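Local coordinates for putative fructosamine-3-kinase (Thermobifida fusca YX, PDB 3F7W), which probably acts as a kinase of the fructosamine kinase family, which shares the protein-kinase-like fold, though its own substrate is not established, at residues D55-W67 / P77-M89. Residues are numbered along the deposited sequence; the frame is centred on the assembly and turned at random. Where two conformers were deposited one is given.
With EDO (1,2-ethanediol), chain G; EDO (1,2-ethanediol), chain F; EDO (1,2-ethanediol), chain H.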
loop_
_atom_site.group_PDB
_atom_site.type_symbol
_atom_site.label_atom_id
_atom_site.label_comp_id
_atom_site.label_asym_id
_atom_site.label_seq_id
_atom_site.Cartn_x
_atom_site.Cartn_y
_atom_site.Cartn_z
ATOM N N ASP A 55 -4.637 -10.637 -14.562
ATOM C CA ASP A 55 -5.741 -11.322 -13.869
ATOM C C ASP A 55 -6.041 -10.831 -12.431
ATOM O O ASP A 55 -5.277 -11.149 -11.519
ATOM C CB ASP A 55 -5.393 -12.832 -13.811
ATOM C CG ASP A 55 -6.377 -13.647 -12.990
ATOM O OD1 ASP A 55 -7.575 -13.265 -12.954
ATOM O OD2 ASP A 55 -5.945 -14.677 -12.396
ATOM N N GLY A 56 -7.166 -10.126 -12.205
ATOM C CA GLY A 56 -7.515 -9.735 -10.848
ATOM C C GLY A 56 -6.833 -8.476 -10.340
ATOM O O GLY A 56 -6.913 -8.154 -9.150
ATOM N N LEU A 57 -6.172 -7.743 -11.223
ATOM C CA LEU A 57 -5.421 -6.558 -10.805
ATOM C C LEU A 57 -6.339 -5.470 -10.206
ATOM O O LEU A 57 -6.150 -5.007 -9.060
ATOM C CB LEU A 57 -4.664 -5.997 -12.008
ATOM C CG LEU A 57 -3.793 -4.740 -11.836
ATOM C CD1 LEU A 57 -2.519 -5.109 -11.152
ATOM C CD2 LEU A 57 -3.510 -4.117 -13.207
ATOM N N PHE A 58 -7.315 -5.044 -10.996
ATOM C CA PHE A 58 -8.234 -4.011 -10.522
ATOM C C PHE A 58 -9.079 -4.524 -9.362
ATOM O O PHE A 58 -9.343 -3.777 -8.423
ATOM C CB PHE A 58 -9.100 -3.473 -11.661
ATOM C CG PHE A 58 -8.404 -2.433 -12.493
ATOM C CD1 PHE A 58 -7.158 -2.692 -13.057
ATOM C CD2 PHE A 58 -8.982 -1.222 -12.753
ATOM C CE1 PHE A 58 -6.496 -1.725 -13.826
ATOM C CE2 PHE A 58 -8.313 -0.256 -13.537
ATOM C CZ PHE A 58 -7.071 -0.511 -14.042
ATOM N N ARG A 59 -9.472 -5.789 -9.428
ATOM C CA ARG A 59 -10.207 -6.423 -8.348
ATOM C C ARG A 59 -9.500 -6.284 -7.002
ATOM O O ARG A 59 -10.128 -6.007 -5.987
ATOM C CB ARG A 59 -10.402 -7.894 -8.677
ATOM C CG ARG A 59 -10.929 -8.746 -7.527
ATOM C CD ARG A 59 -11.204 -10.144 -8.029
ATOM N NE ARG A 59 -12.344 -10.122 -8.938
ATOM C CZ ARG A 59 -13.599 -10.394 -8.593
ATOM N NH1 ARG A 59 -13.902 -10.734 -7.346
ATOM N NH2 ARG A 59 -14.555 -10.318 -9.508
ATOM N N ALA A 60 -8.189 -6.491 -6.994
ATOM C CA ALA A 60 -7.421 -6.417 -5.748
ATOM C C ALA A 60 -7.548 -5.037 -5.107
ATOM O O ALA A 60 -7.678 -4.913 -3.867
ATOM C CB ALA A 60 -5.910 -6.752 -6.031
ATOM N N GLU A 61 -7.502 -3.998 -5.929
ATOM C CA GLU A 61 -7.641 -2.642 -5.432
ATOM C C GLU A 61 -9.116 -2.353 -5.019
ATOM O O GLU A 61 -9.325 -1.783 -3.960
ATOM C CB GLU A 61 -7.144 -1.604 -6.426
ATOM C CG GLU A 61 -7.125 -0.187 -5.757
ATOM C CD GLU A 61 -6.477 0.925 -6.529
ATOM O OE1 GLU A 61 -5.749 0.679 -7.495
ATOM O OE2 GLU A 61 -6.713 2.095 -6.134
ATOM N N ALA A 62 -10.087 -2.735 -5.844
ATOM C CA ALA A 62 -11.518 -2.465 -5.518
ATOM C C ALA A 62 -11.887 -3.156 -4.193
ATOM O O ALA A 62 -12.517 -2.543 -3.293
ATOM C CB ALA A 62 -12.459 -2.904 -6.658
ATOM N N LEU A 63 -11.529 -4.431 -4.079
ATOM C CA LEU A 63 -11.838 -5.208 -2.870
ATOM C C LEU A 63 -11.031 -4.697 -1.689
ATOM O O LEU A 63 -11.532 -4.628 -0.549
ATOM C CB LEU A 63 -11.626 -6.697 -3.091
ATOM C CG LEU A 63 -12.553 -7.390 -4.130
ATOM C CD1 LEU A 63 -12.400 -8.908 -4.072
ATOM C CD2 LEU A 63 -14.014 -7.001 -3.934
ATOM N N GLY A 64 -9.778 -4.326 -1.943
ATOM C CA GLY A 64 -8.912 -3.820 -0.884
ATOM C C GLY A 64 -9.413 -2.482 -0.364
ATOM O O GLY A 64 -9.427 -2.265 0.829
ATOM N N LEU A 65 -9.870 -1.612 -1.264
ATOM C CA LEU A 65 -10.446 -0.330 -0.843
ATOM C C LEU A 65 -11.708 -0.544 0.013
ATOM O O LEU A 65 -11.886 0.120 1.053
ATOM C CB LEU A 65 -10.765 0.555 -2.048
ATOM C CG LEU A 65 -9.627 1.255 -2.779
ATOM C CD1 LEU A 65 -10.064 1.824 -4.161
ATOM C CD2 LEU A 65 -8.971 2.349 -1.905
ATOM N N ASP A 66 -12.564 -1.482 -0.399
ATOM C CA ASP A 66 -13.798 -1.750 0.333
ATOM C C ASP A 66 -13.495 -2.272 1.717
ATOM O O ASP A 66 -14.116 -1.889 2.702
ATOM C CB ASP A 66 -14.679 -2.733 -0.447
ATOM C CG ASP A 66 -15.923 -3.158 0.321
ATOM O OD1 ASP A 66 -16.820 -2.335 0.494
ATOM O OD2 ASP A 66 -15.991 -4.324 0.722
ATOM N N TRP A 67 -12.546 -3.183 1.785
ATOM C CA TRP A 67 -12.201 -3.841 3.022
ATOM C C TRP A 67 -11.467 -2.910 3.978
ATOM O O TRP A 67 -11.725 -2.883 5.185
ATOM C CB TRP A 67 -11.375 -5.076 2.674
ATOM C CG TRP A 67 -10.926 -5.932 3.842
ATOM C CD1 TRP A 67 -11.678 -6.835 4.545
ATOM C CD2 TRP A 67 -9.589 -6.040 4.355
ATOM N NE1 TRP A 67 -10.901 -7.453 5.510
ATOM C CE2 TRP A 67 -9.613 -6.999 5.399
ATOM C CE3 TRP A 67 -8.376 -5.422 4.030
ATOM C CZ2 TRP A 67 -8.462 -7.354 6.116
ATOM C CZ3 TRP A 67 -7.248 -5.759 4.749
ATOM C CH2 TRP A 67 -7.289 -6.728 5.761
ATOM N N PRO A 77 -10.560 6.311 0.100
ATOM C CA PRO A 77 -11.639 6.795 -0.808
ATOM C C PRO A 77 -12.732 5.759 -1.046
ATOM O O PRO A 77 -12.460 4.546 -1.111
ATOM C CB PRO A 77 -10.923 7.048 -2.124
ATOM C CG PRO A 77 -9.522 6.943 -1.854
ATOM C CD PRO A 77 -9.303 6.127 -0.624
ATOM N N GLN A 78 -13.959 6.252 -1.232
ATOM C CA GLN A 78 -15.087 5.430 -1.605
ATOM C C GLN A 78 -15.033 5.101 -3.103
ATOM O O GLN A 78 -14.667 5.937 -3.912
ATOM C CB GLN A 78 -16.387 6.180 -1.314
ATOM C CG GLN A 78 -16.573 6.642 0.126
ATOM C CD GLN A 78 -17.901 7.352 0.302
ATOM O OE1 GLN A 78 -18.495 7.803 -0.679
ATOM N NE2 GLN A 78 -18.374 7.456 1.540
ATOM N N VAL A 79 -15.421 3.895 -3.436
ATOM C CA VAL A 79 -15.427 3.420 -4.817
ATOM C C VAL A 79 -16.829 3.675 -5.368
ATOM O O VAL A 79 -17.807 3.312 -4.731
ATOM C CB VAL A 79 -15.074 1.934 -4.860
ATOM C CG1 VAL A 79 -15.246 1.390 -6.277
ATOM C CG2 VAL A 79 -13.607 1.762 -4.366
ATOM N N ALA A 80 -16.902 4.328 -6.524
ATOM C CA ALA A 80 -18.163 4.607 -7.217
ATOM C C ALA A 80 -18.547 3.435 -8.127
ATOM O O ALA A 80 -19.721 3.155 -8.349
ATOM C CB ALA A 80 -18.040 5.883 -8.039
ATOM N N GLY A 81 -17.551 2.732 -8.636
ATOM C CA GLY A 81 -17.809 1.573 -9.497
ATOM C C GLY A 81 -16.528 0.969 -10.015
ATOM O O GLY A 81 -15.506 1.646 -10.106
ATOM N N TRP A 82 -16.578 -0.301 -10.404
ATOM C CA TRP A 82 -15.400 -0.928 -10.961
ATOM C C TRP A 82 -15.713 -2.178 -11.767
ATOM O O TRP A 82 -16.780 -2.801 -11.615
ATOM C CB TRP A 82 -14.426 -1.270 -9.837
ATOM C CG TRP A 82 -14.872 -2.407 -8.990
ATOM C CD1 TRP A 82 -15.769 -2.366 -7.941
ATOM C CD2 TRP A 82 -14.476 -3.767 -9.124
ATOM N NE1 TRP A 82 -15.920 -3.615 -7.413
ATOM C CE2 TRP A 82 -15.148 -4.499 -8.117
ATOM C CE3 TRP A 82 -13.603 -4.442 -9.984
ATOM C CZ2 TRP A 82 -14.962 -5.872 -7.942
ATOM C CZ3 TRP A 82 -13.426 -5.830 -9.814
ATOM C CH2 TRP A 82 -14.115 -6.523 -8.819
ATOM N N ASP A 83 -14.758 -2.537 -12.616
ATOM C CA ASP A 83 -14.721 -3.842 -13.268
ATOM C C ASP A 83 -13.268 -4.151 -13.528
ATOM O O ASP A 83 -12.398 -3.455 -13.036
ATOM C CB ASP A 83 -15.581 -3.882 -14.528
ATOM C CG ASP A 83 -15.089 -2.947 -15.633
ATOM O OD1 ASP A 83 -13.933 -2.486 -15.616
ATOM O OD2 ASP A 83 -15.920 -2.706 -16.523
ATOM N N ASP A 84 -12.976 -5.212 -14.280
ATOM C CA ASP A 84 -11.574 -5.619 -14.453
ATOM C C ASP A 84 -10.758 -4.600 -15.258
ATOM O O ASP A 84 -9.536 -4.707 -15.304
ATOM C CB ASP A 84 -11.463 -6.977 -15.143
ATOM C CG ASP A 84 -12.014 -8.114 -14.308
ATOM O OD1 ASP A 84 -11.919 -8.071 -13.066
ATOM O OD2 ASP A 84 -12.553 -9.058 -14.911
ATOM N N ARG A 85 -11.437 -3.656 -15.903
ATOM C CA ARG A 85 -10.765 -2.655 -16.787
ATOM C C ARG A 85 -10.727 -1.219 -16.205
ATOM O O ARG A 85 -10.002 -0.358 -16.730
ATOM C CB ARG A 85 -11.527 -2.518 -18.120
ATOM C CG ARG A 85 -12.088 -3.772 -18.771
ATOM C CD ARG A 85 -10.979 -4.638 -19.299
ATOM N NE ARG A 85 -10.137 -3.912 -20.246
ATOM C CZ ARG A 85 -8.986 -4.374 -20.717
ATOM N NH1 ARG A 85 -8.508 -5.557 -20.329
ATOM N NH2 ARG A 85 -8.295 -3.637 -21.538
ATOM N N THR A 86 -11.573 -0.952 -15.194
ATOM C CA THR A 86 -11.935 0.427 -14.804
ATOM C C THR A 86 -12.162 0.469 -13.289
ATOM O O THR A 86 -12.756 -0.449 -12.706
ATOM C CB THR A 86 -13.215 0.879 -15.480
ATOM O OG1 THR A 86 -13.227 0.455 -16.849
ATOM C CG2 THR A 86 -13.407 2.398 -15.416
ATOM N N LEU A 87 -11.658 1.512 -12.656
ATOM C CA LEU A 87 -11.902 1.731 -11.243
ATOM C C LEU A 87 -12.167 3.230 -11.057
ATOM O O LEU A 87 -11.324 4.051 -11.416
ATOM C CB LEU A 87 -10.704 1.249 -10.416
ATOM C CG LEU A 87 -10.699 1.475 -8.904
ATOM C CD1 LEU A 87 -11.926 0.878 -8.226
ATOM C CD2 LEU A 87 -9.396 0.924 -8.253
ATOM N N ALA A 88 -13.373 3.551 -10.581
ATOM C CA ALA A 88 -13.863 4.931 -10.378
ATOM C C ALA A 88 -14.084 5.125 -8.875
ATOM O O ALA A 88 -14.806 4.329 -8.241
ATOM C CB ALA A 88 -15.173 5.167 -11.103
HETATM N N MSE A 89 -13.453 6.158 -8.327
HETATM C CA MSE A 89 -13.507 6.447 -6.922
HETATM C C MSE A 89 -13.615 7.923 -6.674
HETATM O O MSE A 89 -13.455 8.744 -7.569
HETATM C CB MSE A 89 -12.259 5.903 -6.219
HETATM C CG MSE A 89 -11.003 6.619 -6.516
HETATM SE SE MSE A 89 -9.523 5.713 -5.617
HETATM C CE MSE A 89 -9.584 4.125 -6.748
HETATM C C1 EDO G . -4.463 -0.242 -10.812
HETATM O O1 EDO G . -3.562 0.505 -9.984
HETATM C C2 EDO G . -4.685 -1.569 -10.159
HETATM O O2 EDO G . -5.409 -1.267 -8.992
HETATM C C1 EDO F . -17.276 -2.903 -3.596
HETATM O O1 EDO F . -16.981 -1.985 -4.652
HETATM C C2 EDO F . -16.640 -4.258 -3.869
HETATM O O2 EDO F . -17.327 -4.827 -4.986
HETATM C C1 EDO H . -18.046 10.839 -1.673
HETATM O O1 EDO H . -18.341 10.954 -0.282
HETATM C C2 EDO H . -19.193 11.428 -2.469
HETATM O O2 EDO H . -18.648 12.014 -3.658
HETATM O O HOH W 1 -7.835 -6.211 -13.666
HETATM O O HOH W 2 -9.479 -7.433 -11.877
HETATM O O HOH W 3 -11.263 -10.139 -11.842
HETATM O O HOH W 4 -13.612 2.361 0.106
#
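Ala-62 sets its methyl squarely over the indole of Trp-82, CB lying 3.3 Å from the centroid of the five-membered ring and 9° off its normal, a CH-pi contact for which the small alanine suits the site. Further along the indole, Trp-82 CH2 comes over one face of the Arg-59 guanidinium, the two planes 79° apart, nearly perpendicular rather than stacked, while Trp-82 NE1 donates to O2 of the 1,2-ethanediol of chain F. A serine in place of Trp-82 would probably leave the Ala-62 methyl without its aromatic cover and the Arg-59 side chain freer to swing. Helix 57-67 here packs on the hairpin of strands 79-83 and 86-89, as helix C does on the N-lobe sheet of protein kinases. Consistent with that likeness, Glu-61 OE1 forms a salt bridge with Lys-45; the extended chain of Glu-61, CG anti to the backbone N (chi1 -172°), crosses Leu-87, whose CD2 is 3.4 Å from Glu-61 CD. One turn on, Leu-65 CD1 touches Val-79 CG2 and, from another side, the selenomethionine methyl Met-89 CE, each 3.5 Å away. At the hairpin turn Phe-58 rests obliquely on backbone, CE2 3.6 Å from Arg-85 O, and a water links Phe-58 N to Asp-84 O.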